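Local coordinates for protein catalase (Pseudomonas syringae, PDB 1M7S) that breaks hydrogen peroxide down into water and oxygen with the help of a heme cofactor, protecting the cell from peroxide damage, at residues Ala183-Arg186 against Phe187-Gly190; Lys219-Asp222 against Pro223-Ala227; Asp240-Gly243 against Ala244-Gly248; Asp297-Gln301 against Glu302-Val306; Arg420-Ser423 against Ala424-Thr428. All blocks are in the same frame, centred on the assembly; numbering follows the deposited sequence.

Contact 1. Residues Ala183-Arg186 against Phe187-Gly190; sequences AGYR and FMDG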
loop_
_atom_site.group_PDB
_atom_site.type_symbol
_atom_site.label_atom_id
_atom_site.label_comp_id
_atom_site.label_asym_id
_atom_site.label_seq_id
_atom_site.Cartn_x
_atom_site.Cartn_y
_atom_site.Cartn_z
ATOM N N ALA A 183 -34.858 -6.220 -14.213
ATOM C CA ALA A 183 -35.417 -4.847 -14.221
ATOM C C ALA A 183 -35.082 -4.127 -12.913
ATOM O O ALA A 183 -35.074 -2.867 -12.884
ATOM C CB ALA A 183 -36.918 -4.889 -14.411
ATOM N N GLY A 184 -34.765 -4.881 -11.867
ATOM C CA GLY A 184 -34.385 -4.245 -10.605
ATOM C C GLY A 184 -33.860 -5.322 -9.654
ATOM O O GLY A 184 -34.344 -6.464 -9.696
ATOM N N TYR A 185 -33.066 -4.938 -8.704
ATOM C CA TYR A 185 -32.570 -5.884 -7.681
ATOM C C TYR A 185 -33.739 -6.360 -6.797
ATOM O O TYR A 185 -33.735 -7.501 -6.306
ATOM C CB TYR A 185 -31.528 -5.243 -6.790
ATOM C CG TYR A 185 -30.193 -4.965 -7.465
ATOM C CD1 TYR A 185 -29.529 -5.990 -8.138
ATOM C CD2 TYR A 185 -29.618 -3.715 -7.297
ATOM C CE1 TYR A 185 -28.290 -5.751 -8.707
ATOM C CE2 TYR A 185 -28.354 -3.471 -7.840
ATOM C CZ TYR A 185 -27.734 -4.481 -8.533
ATOM O OH TYR A 185 -26.495 -4.216 -9.099
ATOM N N ARG A 186 -34.769 -5.515 -6.712
ATOM C CA ARG A 186 -35.971 -5.868 -5.967
ATOM C C ARG A 186 -36.772 -6.958 -6.681
ATOM O O ARG A 186 -37.603 -7.591 -6.037
ATOM C CB ARG A 186 -36.955 -4.650 -5.888
ATOM C CG ARG A 186 -36.335 -3.464 -5.162
ATOM C CD ARG A 186 -37.437 -2.376 -4.944
ATOM N NE ARG A 186 -37.771 -1.780 -6.238
ATOM C CZ ARG A 186 -38.962 -1.280 -6.517
ATOM N NH1 ARG A 186 -39.897 -1.374 -5.554
ATOM N NH2 ARG A 186 -39.225 -0.710 -7.689
ATOM N N PHE A 187 -36.575 -7.193 -7.950
ATOM C CA PHE A 187 -37.280 -8.137 -8.776
ATOM C C PHE A 187 -36.413 -9.331 -9.183
ATOM O O PHE A 187 -36.547 -9.813 -10.293
ATOM C CB PHE A 187 -37.855 -7.416 -10.015
ATOM C CG PHE A 187 -38.674 -6.219 -9.582
ATOM C CD1 PHE A 187 -38.185 -4.940 -9.817
ATOM C CD2 PHE A 187 -39.880 -6.366 -8.937
ATOM C CE1 PHE A 187 -38.887 -3.814 -9.429
ATOM C CE2 PHE A 187 -40.603 -5.246 -8.523
ATOM C CZ PHE A 187 -40.113 -3.969 -8.758
ATOM N N MET A 188 -35.569 -9.761 -8.272
ATOM C CA MET A 188 -34.768 -10.950 -8.494
ATOM C C MET A 188 -34.752 -11.785 -7.205
ATOM O O MET A 188 -34.771 -11.226 -6.104
ATOM C CB MET A 188 -33.315 -10.723 -8.897
ATOM C CG MET A 188 -32.345 -10.134 -7.905
ATOM S SD MET A 188 -30.775 -9.676 -8.742
ATOM C CE MET A 188 -29.790 -9.653 -7.226
ATOM N N ASP A 189 -34.504 -13.069 -7.388
ATOM C CA ASP A 189 -34.315 -13.910 -6.206
ATOM C C ASP A 189 -32.830 -13.900 -5.847
ATOM O O ASP A 189 -32.012 -13.340 -6.551
ATOM C CB ASP A 189 -34.740 -15.352 -6.486
ATOM C CG ASP A 189 -36.221 -15.631 -6.429
ATOM O OD1 ASP A 189 -37.035 -14.725 -6.178
ATOM O OD2 ASP A 189 -36.577 -16.832 -6.646
ATOM N N GLY A 190 -32.486 -14.548 -4.736
ATOM C CA GLY A 190 -31.088 -14.684 -4.338
ATOM C C GLY A 190 -30.891 -16.158 -3.952
ATOM O O GLY A 190 -31.840 -16.885 -3.590
#
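Phe187 N donates to Gly184 O over 2.9 Å, an i to i+3 bond that closes a beta turn of type I with Tyr185 and Arg186 at its corners. The N-H comes in from above the carbonyl plane. Two pairs of side chains then run alongside each other.

In the first pair, Arg186 folds over its neighbour Phe187. Arg186 CB sits over one face of the ring, 4.1 Å from the centroid and 11° off the normal, a CH-pi contact. The chain bends at chi3 (-70°), which carries the guanidinium back to the far rim of the ring. There NH2 of Arg186 is 3.5 Å from CZ of Phe187. The two planes stand 64° apart, so this is not a flat stack. At the edge of the Phe187 ring lies the backbone of Gly184.

In the second pair, Met188 runs beside Tyr185. SD lies in the plane of the Tyr185 ring at its edge, 5.3 Å from the centroid, a Met-aromatic contact. The methyl CE of Met188 touches CD1 of Tyr185 at 3.8 Å.

The turn lies between helix 169-176 and strand 190-199. Arg186 forms a salt bridge with Asp240 of helix 236-246, and Tyr185 touches Leu237 of that helix. Tyr185 also stacks on Phe89 of strand 82-90, while Asp189 is bonded to His211 of strand 205-214.

Contact 2. Residues Lys219-Asp222 against Pro223-Ala227; sequences KNLD and PKEVA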
loop_
_atom_site.group_PDB
_atom_site.type_symbol
_atom_site.label_atom_id
_atom_site.label_comp_id
_atom_site.label_asym_id
_atom_site.label_seq_id
_atom_site.Cartn_x
_atom_site.Cartn_y
_atom_site.Cartn_z
ATOM N N LYS A 219 -38.897 -9.832 -12.301
ATOM C CA LYS A 219 -39.154 -9.007 -13.477
ATOM C C LYS A 219 -37.825 -8.811 -14.214
ATOM O O LYS A 219 -36.916 -8.210 -13.662
ATOM C CB LYS A 219 -39.643 -7.643 -13.010
ATOM C CG LYS A 219 -40.671 -6.925 -13.859
ATOM C CD LYS A 219 -41.475 -5.929 -13.012
ATOM C CE LYS A 219 -42.105 -6.632 -11.815
ATOM N NZ LYS A 219 -43.008 -5.742 -11.025
ATOM N N ASN A 220 -37.773 -9.221 -15.459
ATOM C CA ASN A 220 -36.601 -9.061 -16.301
ATOM C C ASN A 220 -36.920 -8.216 -17.535
ATOM O O ASN A 220 -38.061 -8.100 -18.016
ATOM C CB ASN A 220 -36.193 -10.485 -16.783
ATOM C CG ASN A 220 -35.790 -11.351 -15.607
ATOM O OD1 ASN A 220 -35.076 -10.889 -14.719
ATOM N ND2 ASN A 220 -36.218 -12.597 -15.571
ATOM N N LEU A 221 -35.847 -7.680 -18.117
ATOM C CA LEU A 221 -35.935 -6.911 -19.343
ATOM C C LEU A 221 -35.584 -7.830 -20.507
ATOM O O LEU A 221 -34.702 -8.670 -20.332
ATOM C CB LEU A 221 -34.896 -5.764 -19.333
ATOM C CG LEU A 221 -35.032 -4.782 -18.195
ATOM C CD1 LEU A 221 -33.841 -3.816 -18.166
ATOM C CD2 LEU A 221 -36.331 -3.971 -18.265
ATOM N N ASP A 222 -36.227 -7.654 -21.658
ATOM C CA ASP A 222 -35.813 -8.439 -22.831
ATOM C C ASP A 222 -34.842 -7.542 -23.576
ATOM O O ASP A 222 -34.605 -6.383 -23.201
ATOM C CB ASP A 222 -37.011 -8.989 -23.589
ATOM C CG ASP A 222 -37.852 -7.919 -24.235
ATOM O OD1 ASP A 222 -39.004 -8.259 -24.605
ATOM O OD2 ASP A 222 -37.407 -6.766 -24.429
ATOM N N PRO A 223 -34.162 -8.047 -24.576
ATOM C CA PRO A 223 -33.100 -7.346 -25.282
ATOM C C PRO A 223 -33.459 -5.951 -25.768
ATOM O O PRO A 223 -32.677 -5.002 -25.576
ATOM C CB PRO A 223 -32.563 -8.300 -26.364
ATOM C CG PRO A 223 -32.979 -9.631 -25.780
ATOM C CD PRO A 223 -34.281 -9.448 -25.022
ATOM N N LYS A 224 -34.624 -5.764 -26.365
ATOM C CA LYS A 224 -35.098 -4.455 -26.801
ATOM C C LYS A 224 -35.351 -3.508 -25.651
ATOM O O LYS A 224 -35.053 -2.286 -25.745
ATOM C CB LYS A 224 -36.370 -4.625 -27.672
ATOM C CG LYS A 224 -35.938 -5.053 -29.071
ATOM C CD LYS A 224 -37.085 -5.270 -30.048
ATOM C CE LYS A 224 -36.548 -5.556 -31.455
ATOM N NZ LYS A 224 -37.592 -5.245 -32.497
ATOM N N GLU A 225 -35.851 -4.002 -24.517
ATOM C CA GLU A 225 -36.067 -3.146 -23.353
ATOM C C GLU A 225 -34.728 -2.744 -22.727
ATOM O O GLU A 225 -34.646 -1.618 -22.230
ATOM C CB GLU A 225 -36.933 -3.798 -22.283
ATOM C CG GLU A 225 -38.265 -4.294 -22.857
ATOM C CD GLU A 225 -39.086 -5.033 -21.819
ATOM O OE1 GLU A 225 -40.280 -4.712 -21.610
ATOM O OE2 GLU A 225 -38.571 -5.987 -21.210
ATOM N N VAL A 226 -33.767 -3.660 -22.752
ATOM C CA VAL A 226 -32.435 -3.327 -22.229
ATOM C C VAL A 226 -31.851 -2.122 -22.961
ATOM O O VAL A 226 -31.370 -1.159 -22.355
ATOM C CB VAL A 226 -31.524 -4.559 -22.423
ATOM C CG1 VAL A 226 -30.044 -4.208 -22.307
ATOM C CG2 VAL A 226 -31.938 -5.607 -21.396
ATOM N N ALA A 227 -31.919 -2.157 -24.297
ATOM C CA ALA A 227 -31.332 -1.052 -25.083
ATOM C C ALA A 227 -32.055 0.245 -24.791
ATOM O O ALA A 227 -31.492 1.339 -24.599
ATOM C CB ALA A 227 -31.371 -1.511 -26.543
HETATM O O HOH W 1 -40.331 -8.285 -21.371
#
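Asp222 and Glu225 trade hydrogen bonds between side chain and backbone at the start of helix 223-232. Glu225 N donates to Asp222 OD2 over 3.2 Å and meets the oxygen nearly end-on. In return, Asp222 N donates to Glu225 OE2 over 2.9 Å, using the anti lone pair of that oxygen. CG of Asp222 sits between its own N and carbonyl carbon (chi1 66°), which turns the carboxylate back over the first helical turn. The backbone adds one more bond, from Val226 N to Asp222 O at 2.9 Å.

Charge enters in two ways. The two side chains cross at about a right angle, with carboxylate planes 46° apart; Asp222 OD2 is 3.5 Å from Glu225 OE2. This like-charge approach is probably eased by Lys425 of helix 424-438, which forms a salt bridge with Asp222 OD1. A water donates to Glu225 OE2 at 2.9 Å and only weakly to Asp222 OD1.

Apolar contact lies with Leu221 and Val226. CB of Leu221 rests 3.6 Å from CG2 of Val226, and CD2 of Leu221 approaches CB of Glu225 at 4.1 Å. Beyond them, Val226 also touches Thr181 in a loop.

Asp222 is the N-cap. Pro223 follows in the first turn, where its lack of an N-H costs no helical bond. The reciprocal pair Asp222 and Glu225 is a capping box, here opening a surface helix of the catalase fold.

Contact 3. Residues Asp240-Gly243 against Ala244-Gly248; sequences DLVG and AIKKG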
loop_
_atom_site.group_PDB
_atom_site.type_symbol
_atom_site.label_atom_id
_atom_site.label_comp_id
_atom_site.label_asym_id
_atom_site.label_seq_id
_atom_site.Cartn_x
_atom_site.Cartn_y
_atom_site.Cartn_z
ATOM N N ASP A 240 -33.538 2.350 -9.148
ATOM C CA ASP A 240 -34.730 1.597 -8.772
ATOM C C ASP A 240 -34.745 1.255 -7.279
ATOM O O ASP A 240 -35.781 1.382 -6.616
ATOM C CB ASP A 240 -34.811 0.292 -9.563
ATOM C CG ASP A 240 -35.957 -0.612 -9.085
ATOM O OD1 ASP A 240 -35.674 -1.593 -8.351
ATOM O OD2 ASP A 240 -37.104 -0.321 -9.455
ATOM N N LEU A 241 -33.612 0.817 -6.741
ATOM C CA LEU A 241 -33.539 0.400 -5.348
ATOM C C LEU A 241 -33.521 1.573 -4.402
ATOM O O LEU A 241 -34.307 1.585 -3.435
ATOM C CB LEU A 241 -32.353 -0.531 -5.096
ATOM C CG LEU A 241 -32.145 -1.027 -3.661
ATOM C CD1 LEU A 241 -33.413 -1.795 -3.225
ATOM C CD2 LEU A 241 -30.913 -1.921 -3.589
ATOM N N VAL A 242 -32.629 2.553 -4.630
ATOM C CA VAL A 242 -32.523 3.705 -3.749
ATOM C C VAL A 242 -33.845 4.486 -3.779
ATOM O O VAL A 242 -34.372 4.824 -2.712
ATOM C CB VAL A 242 -31.311 4.564 -4.131
ATOM C CG1 VAL A 242 -31.319 5.896 -3.374
ATOM C CG2 VAL A 242 -30.037 3.724 -3.980
ATOM N N GLY A 243 -34.432 4.602 -4.946
ATOM C CA GLY A 243 -35.720 5.201 -5.200
ATOM C C GLY A 243 -36.846 4.586 -4.378
ATOM O O GLY A 243 -37.598 5.331 -3.712
ATOM N N ALA A 244 -36.967 3.256 -4.441
ATOM C CA ALA A 244 -38.011 2.538 -3.711
ATOM C C ALA A 244 -37.883 2.770 -2.228
ATOM O O ALA A 244 -38.883 3.041 -1.551
ATOM C CB ALA A 244 -37.904 1.051 -4.029
ATOM N N ILE A 245 -36.643 2.701 -1.692
ATOM C CA ILE A 245 -36.453 2.896 -0.279
ATOM C C ILE A 245 -36.810 4.333 0.094
ATOM O O ILE A 245 -37.547 4.495 1.076
ATOM C CB ILE A 245 -35.055 2.515 0.190
ATOM C CG1 ILE A 245 -34.934 0.984 -0.021
ATOM C CG2 ILE A 245 -34.828 2.941 1.631
ATOM C CD1 ILE A 245 -33.525 0.471 0.256
ATOM N N LYS A 246 -36.378 5.312 -0.703
ATOM C CA LYS A 246 -36.816 6.684 -0.412
ATOM C C LYS A 246 -38.336 6.817 -0.422
ATOM O O LYS A 246 -38.843 7.686 0.302
ATOM C CB LYS A 246 -36.218 7.687 -1.414
ATOM C CG LYS A 246 -34.750 7.976 -1.144
ATOM C CD LYS A 246 -34.187 8.949 -2.185
ATOM C CE LYS A 246 -32.721 9.258 -1.897
ATOM N NZ LYS A 246 -32.246 10.315 -2.844
ATOM N N LYS A 247 -39.096 6.123 -1.261
ATOM C CA LYS A 247 -40.547 6.219 -1.239
ATOM C C LYS A 247 -41.215 5.354 -0.166
ATOM O O LYS A 247 -42.449 5.279 -0.201
ATOM C CB LYS A 247 -41.147 5.860 -2.595
ATOM C CG LYS A 247 -40.872 6.816 -3.751
ATOM C CD LYS A 247 -40.572 8.232 -3.261
ATOM C CE LYS A 247 -40.718 9.281 -4.351
ATOM N NZ LYS A 247 -40.099 10.582 -3.953
ATOM N N GLY A 248 -40.487 4.660 0.706
ATOM C CA GLY A 248 -41.070 3.809 1.730
ATOM C C GLY A 248 -41.490 2.427 1.286
ATOM O O GLY A 248 -41.936 1.608 2.124
#
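Asp240, already inside helix 236-246, accepts from Ala244 N through its O at 3.1 Å. CB of Ala244 packs on the same oxygen, 3.4 Å from Asp240 O. The Asp240 carboxylate forms a salt bridge with Arg186.

Leu241 comes next. Its O accepts from Ile245 N over 3.1 Å, and the two side chains lie side by side, pointing the same way. They meet loosely at their ends, with CD1 of Leu241 4.2 Å from CD1 of Ile245. CG1 of Ile245 also lies over Leu241 O at 3.5 Å.

Val242 O takes Lys246 N over 2.9 Å, in a nearly straight bond of 169°. The extended Lys246 chain runs alongside Val242, so that its CE touches CG1 of Val242 at 3.9 Å.

Gly243 O receives Lys247 N at 3.0 Å. Gly248 N then turns back to Ile245 O, and Gly248 takes a positive phi (82°). This closes the helix with a Schellman motif.

Helix 236-246 lies against the barrel here. Leu241 and Ile245 touch Val58 of strand 55-64, and Ile245 and Lys246 touch Asn295 of strand 284-295. Val242 packs on Thr150 of the second subunit.

Contact 4. Residues Asp297-Gln301 against Glu302-Val306; sequences DNFFQ and ETEQV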
loop_
_atom_site.group_PDB
_atom_site.type_symbol
_atom_site.label_atom_id
_atom_site.label_comp_id
_atom_site.label_asym_id
_atom_site.label_seq_id
_atom_site.Cartn_x
_atom_site.Cartn_y
_atom_site.Cartn_z
ATOM N N ASP A 297 -25.588 6.104 4.507
ATOM C CA ASP A 297 -25.338 7.536 4.699
ATOM C C ASP A 297 -24.184 8.002 3.808
ATOM O O ASP A 297 -24.214 9.141 3.324
ATOM C CB ASP A 297 -24.942 7.717 6.161
ATOM C CG ASP A 297 -26.151 7.545 7.094
ATOM O OD1 ASP A 297 -25.953 6.966 8.179
ATOM O OD2 ASP A 297 -27.253 7.994 6.786
ATOM N N ASN A 298 -23.190 7.121 3.637
ATOM C CA ASN A 298 -22.045 7.520 2.757
ATOM C C ASN A 298 -21.628 6.326 1.910
ATOM O O ASN A 298 -21.242 5.299 2.495
ATOM C CB ASN A 298 -20.923 8.040 3.641
ATOM C CG ASN A 298 -19.687 8.487 2.872
ATOM O OD1 ASN A 298 -18.677 7.796 2.689
ATOM N ND2 ASN A 298 -19.753 9.749 2.415
ATOM N N PHE A 299 -21.691 6.423 0.596
ATOM C CA PHE A 299 -21.416 5.319 -0.314
ATOM C C PHE A 299 -20.045 4.698 -0.093
ATOM O O PHE A 299 -19.877 3.465 0.021
ATOM C CB PHE A 299 -21.589 5.794 -1.785
ATOM C CG PHE A 299 -21.500 4.627 -2.747
ATOM C CD1 PHE A 299 -22.635 3.964 -3.161
ATOM C CD2 PHE A 299 -20.277 4.230 -3.283
ATOM C CE1 PHE A 299 -22.593 2.901 -4.056
ATOM C CE2 PHE A 299 -20.203 3.194 -4.187
ATOM C CZ PHE A 299 -21.359 2.517 -4.570
ATOM N N PHE A 300 -19.017 5.572 0.053
ATOM C CA PHE A 300 -17.663 5.065 0.197
ATOM C C PHE A 300 -17.491 4.315 1.518
ATOM O O PHE A 300 -16.927 3.235 1.627
ATOM C CB PHE A 300 -16.601 6.192 0.111
ATOM C CG PHE A 300 -15.190 5.677 0.203
ATOM C CD1 PHE A 300 -14.476 5.729 1.407
ATOM C CD2 PHE A 300 -14.518 5.196 -0.930
ATOM C CE1 PHE A 300 -13.171 5.282 1.551
ATOM C CE2 PHE A 300 -13.201 4.726 -0.801
ATOM C CZ PHE A 300 -12.530 4.785 0.428
ATOM N N GLN A 301 -17.864 4.985 2.626
ATOM C CA GLN A 301 -17.605 4.429 3.954
ATOM C C GLN A 301 -18.324 3.112 4.183
ATOM O O GLN A 301 -17.823 2.241 4.931
ATOM C CB GLN A 301 -18.039 5.443 5.057
ATOM C CG GLN A 301 -16.979 6.531 5.326
ATOM C CD GLN A 301 -17.573 7.745 6.018
ATOM O OE1 GLN A 301 -18.777 7.805 6.269
ATOM N NE2 GLN A 301 -16.685 8.675 6.413
ATOM N N GLU A 302 -19.489 2.965 3.587
ATOM C CA GLU A 302 -20.314 1.783 3.764
ATOM C C GLU A 302 -20.302 0.848 2.559
ATOM O O GLU A 302 -19.804 -0.277 2.741
ATOM C CB GLU A 302 -21.755 2.217 4.065
ATOM C CG GLU A 302 -21.772 3.068 5.356
ATOM C CD GLU A 302 -23.132 3.663 5.635
ATOM O OE1 GLU A 302 -24.059 2.887 5.986
ATOM O OE2 GLU A 302 -23.293 4.901 5.521
ATOM N N THR A 303 -20.848 1.228 1.424
ATOM C CA THR A 303 -20.965 0.271 0.304
ATOM C C THR A 303 -19.595 -0.093 -0.251
ATOM O O THR A 303 -19.388 -1.262 -0.499
ATOM C CB THR A 303 -21.850 0.840 -0.811
ATOM O OG1 THR A 303 -23.106 1.280 -0.222
ATOM C CG2 THR A 303 -22.151 -0.172 -1.913
ATOM N N GLU A 304 -18.700 0.878 -0.435
ATOM C CA GLU A 304 -17.409 0.516 -1.040
ATOM C C GLU A 304 -16.596 -0.307 -0.049
ATOM O O GLU A 304 -15.978 -1.271 -0.444
ATOM C CB GLU A 304 -16.639 1.787 -1.454
ATOM C CG GLU A 304 -15.456 1.478 -2.363
ATOM C CD GLU A 304 -15.826 0.750 -3.654
ATOM O OE1 GLU A 304 -14.963 -0.019 -4.178
ATOM O OE2 GLU A 304 -16.910 0.917 -4.219
ATOM N N GLN A 305 -16.544 0.145 1.232
ATOM C CA GLN A 305 -15.711 -0.548 2.199
ATOM C C GLN A 305 -16.278 -1.808 2.837
ATOM O O GLN A 305 -15.479 -2.492 3.530
ATOM C CB GLN A 305 -15.241 0.425 3.284
ATOM C CG GLN A 305 -14.346 1.546 2.808
ATOM C CD GLN A 305 -13.815 2.395 3.944
ATOM O OE1 GLN A 305 -12.625 2.690 3.920
ATOM N NE2 GLN A 305 -14.655 2.761 4.948
ATOM N N VAL A 306 -17.510 -2.199 2.588
ATOM C CA VAL A 306 -18.019 -3.415 3.223
ATOM C C VAL A 306 -17.225 -4.613 2.731
ATOM O O VAL A 306 -16.822 -4.716 1.566
ATOM C CB VAL A 306 -19.534 -3.541 3.037
ATOM C CG1 VAL A 306 -19.950 -3.900 1.602
ATOM C CG2 VAL A 306 -20.133 -4.502 4.066
HETATM O O HOH W 2 -21.433 6.534 6.730
#
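Glu302 OE2 is gripped by two backbone N-H groups, Asp297 N at 2.8 Å and Asn298 N at 2.9 Å. Both reach it from the same face of the carboxylate, one on the syn side and one on the anti side. The segment is a short helix with an N-cap and a wider pi-type turn. Asn298 is the cap, its OD1 accepting from Gln301 N. The pi-type bond from Glu304 N to Phe299 O spans 2.9 Å. Lys59 forms a salt bridge with Glu302 OE1, which probably steadies the charge of this buried group.

The third subunit adds bonds: its His369 to Asp297 and its Asn366 to Gln305 NE2. The same NE2 also donates to Gln301 O at 3.2 Å, nearly in the plane of its own amide. CG of Phe299 is anti to its backbone N (chi1 -172°), which lays the ring against Thr303. CB of Thr303 stands over one face of the Phe299 ring, 4.0 Å from the centroid, a CH-pi contact.

Contact 5. Residues Arg420-Ser423 against Ala424-Thr428; sequences RSYS and AKEKT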
loop_
_atom_site.group_PDB
_atom_site.type_symbol
_atom_site.label_atom_id
_atom_site.label_comp_id
_atom_site.label_asym_id
_atom_site.label_seq_id
_atom_site.Cartn_x
_atom_site.Cartn_y
_atom_site.Cartn_z
ATOM N N ARG A 420 -36.318 -26.219 -21.601
ATOM C CA ARG A 420 -37.677 -26.683 -21.814
ATOM C C ARG A 420 -38.714 -26.026 -20.919
ATOM O O ARG A 420 -39.918 -26.038 -21.280
ATOM C CB ARG A 420 -37.791 -28.206 -21.638
ATOM C CG ARG A 420 -37.167 -28.944 -22.823
ATOM C CD ARG A 420 -37.377 -30.441 -22.673
ATOM N NE ARG A 420 -36.401 -31.023 -21.809
ATOM C CZ ARG A 420 -35.126 -31.283 -21.970
ATOM N NH1 ARG A 420 -34.445 -31.038 -23.095
ATOM N NH2 ARG A 420 -34.503 -31.841 -20.944
ATOM N N SER A 421 -38.314 -25.487 -19.787
ATOM C CA SER A 421 -39.190 -24.767 -18.889
ATOM C C SER A 421 -39.507 -23.341 -19.368
ATOM O O SER A 421 -40.417 -22.673 -18.878
ATOM C CB SER A 421 -38.527 -24.715 -17.495
ATOM O OG SER A 421 -37.550 -23.687 -17.403
ATOM N N TYR A 422 -38.729 -22.809 -20.322
ATOM C CA TYR A 422 -38.917 -21.451 -20.788
ATOM C C TYR A 422 -40.095 -21.292 -21.750
ATOM O O TYR A 422 -40.447 -22.234 -22.473
ATOM C CB TYR A 422 -37.659 -20.992 -21.527
ATOM C CG TYR A 422 -36.484 -20.641 -20.646
ATOM C CD1 TYR A 422 -35.207 -20.806 -21.167
ATOM C CD2 TYR A 422 -36.629 -20.205 -19.347
ATOM C CE1 TYR A 422 -34.100 -20.499 -20.373
ATOM C CE2 TYR A 422 -35.532 -19.883 -18.563
ATOM C CZ TYR A 422 -34.261 -20.039 -19.113
ATOM O OH TYR A 422 -33.174 -19.723 -18.327
ATOM N N SER A 423 -40.686 -20.085 -21.693
ATOM C CA SER A 423 -41.787 -19.844 -22.638
ATOM C C SER A 423 -41.223 -19.747 -24.052
ATOM O O SER A 423 -40.026 -19.564 -24.246
ATOM C CB SER A 423 -42.518 -18.549 -22.283
ATOM O OG SER A 423 -41.702 -17.433 -22.635
ATOM N N ALA A 424 -42.096 -19.783 -25.086
ATOM C CA ALA A 424 -41.666 -19.581 -26.451
ATOM C C ALA A 424 -40.918 -18.248 -26.600
ATOM O O ALA A 424 -39.913 -18.125 -27.311
ATOM C CB ALA A 424 -42.885 -19.508 -27.400
ATOM N N LYS A 425 -41.454 -17.197 -25.984
ATOM C CA LYS A 425 -40.828 -15.880 -26.101
ATOM C C LYS A 425 -39.450 -15.902 -25.416
ATOM O O LYS A 425 -38.475 -15.407 -25.992
ATOM C CB LYS A 425 -41.709 -14.818 -25.454
ATOM C CG LYS A 425 -41.106 -13.408 -25.463
ATOM C CD LYS A 425 -41.313 -12.791 -24.087
ATOM C CE LYS A 425 -40.870 -11.341 -23.992
ATOM N NZ LYS A 425 -39.660 -11.003 -24.804
ATOM N N GLU A 426 -39.397 -16.508 -24.226
ATOM C CA GLU A 426 -38.121 -16.573 -23.490
ATOM C C GLU A 426 -37.125 -17.416 -24.283
ATOM O O GLU A 426 -35.914 -17.164 -24.324
ATOM C CB GLU A 426 -38.312 -17.083 -22.069
ATOM C CG GLU A 426 -39.113 -16.197 -21.131
ATOM C CD GLU A 426 -39.638 -16.880 -19.881
ATOM O OE1 GLU A 426 -39.829 -18.122 -19.815
ATOM O OE2 GLU A 426 -39.902 -16.175 -18.866
ATOM N N LYS A 427 -37.588 -18.485 -24.929
ATOM C CA LYS A 427 -36.720 -19.318 -25.734
ATOM C C LYS A 427 -36.110 -18.494 -26.872
ATOM O O LYS A 427 -34.922 -18.602 -27.153
ATOM C CB LYS A 427 -37.467 -20.532 -26.320
ATOM C CG LYS A 427 -37.577 -21.711 -25.328
ATOM C CD LYS A 427 -38.159 -22.893 -26.119
ATOM C CE LYS A 427 -38.544 -24.068 -25.236
ATOM N NZ LYS A 427 -39.600 -23.632 -24.268
ATOM N N THR A 428 -36.942 -17.729 -27.561
ATOM C CA THR A 428 -36.469 -16.891 -28.686
ATOM C C THR A 428 -35.405 -15.878 -28.290
ATOM O O THR A 428 -34.440 -15.687 -29.032
ATOM C CB THR A 428 -37.718 -16.229 -29.311
ATOM O OG1 THR A 428 -38.453 -17.357 -29.848
ATOM C CG2 THR A 428 -37.353 -15.227 -30.376
HETATM O O HOH W 3 -40.427 -26.657 -23.785
#
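The side chains of Tyr422 and Glu426 cross at about a right angle, ring and carboxylate planes 75° apart. OE1 of Glu426 lies obliquely to the ring, 3.8 Å from CD2 of Tyr422. The Tyr422 side chain also touches Thr173 and Leu174 of helix 169-176.

The same OE1 accepts from Ser423 N at 2.8 Å, in a bond that is essentially straight (179°). The donor meets it on the anti side, somewhat out of the carboxylate plane. Ser423 returns the favour: Glu426 N donates to its OG over 2.9 Å. OG lies between the serine's own N and carbonyl carbon (chi1 73°), which aims it at that N-H. The two form a capping box with Ser423 as the N-cap. Lys427 N to Ser423 O, 2.8 Å, is the first backbone bond of the new turn.

Lys427 CG touches Tyr422 CB at 3.9 Å, and its chain bends at chi4. A water links its NZ to Arg420 O, and Lys427 makes a cation-pi contact with Tyr419.

Helix 413-421 ends and helix 424-438 begins within this short link. The capping box satisfies an N-H of the first turn, and the Glu426 carboxylate near the helix start would probably be favoured in its charged form.

Overall arrangement
Contacts 1, 2 and 3 form a connected chain of touches, and contact 5 joins it through contact 2. Contact 1 meets contact 3 by the salt bridge from Arg186 NH2 to Asp240 OD2 (2.8 Å). Its backbone pairs with contact 2 through Ala183 N and Lys219 O (2.9 Å, a probable hydrogen bond). Asp222 OD1 and Lys425 NZ, 2.8 Å apart, link contact 2 to contact 5. Contact 4 stands apart, its nearest atoms about 7 Å from contact 3. Contacts 1 and 4 lie nearest the heme: the side chains of Met188 and Thr303 are about 8 and 7 Å from it. Tyr185 is about 8 Å from His52, a predicted active-site residue, between side chains.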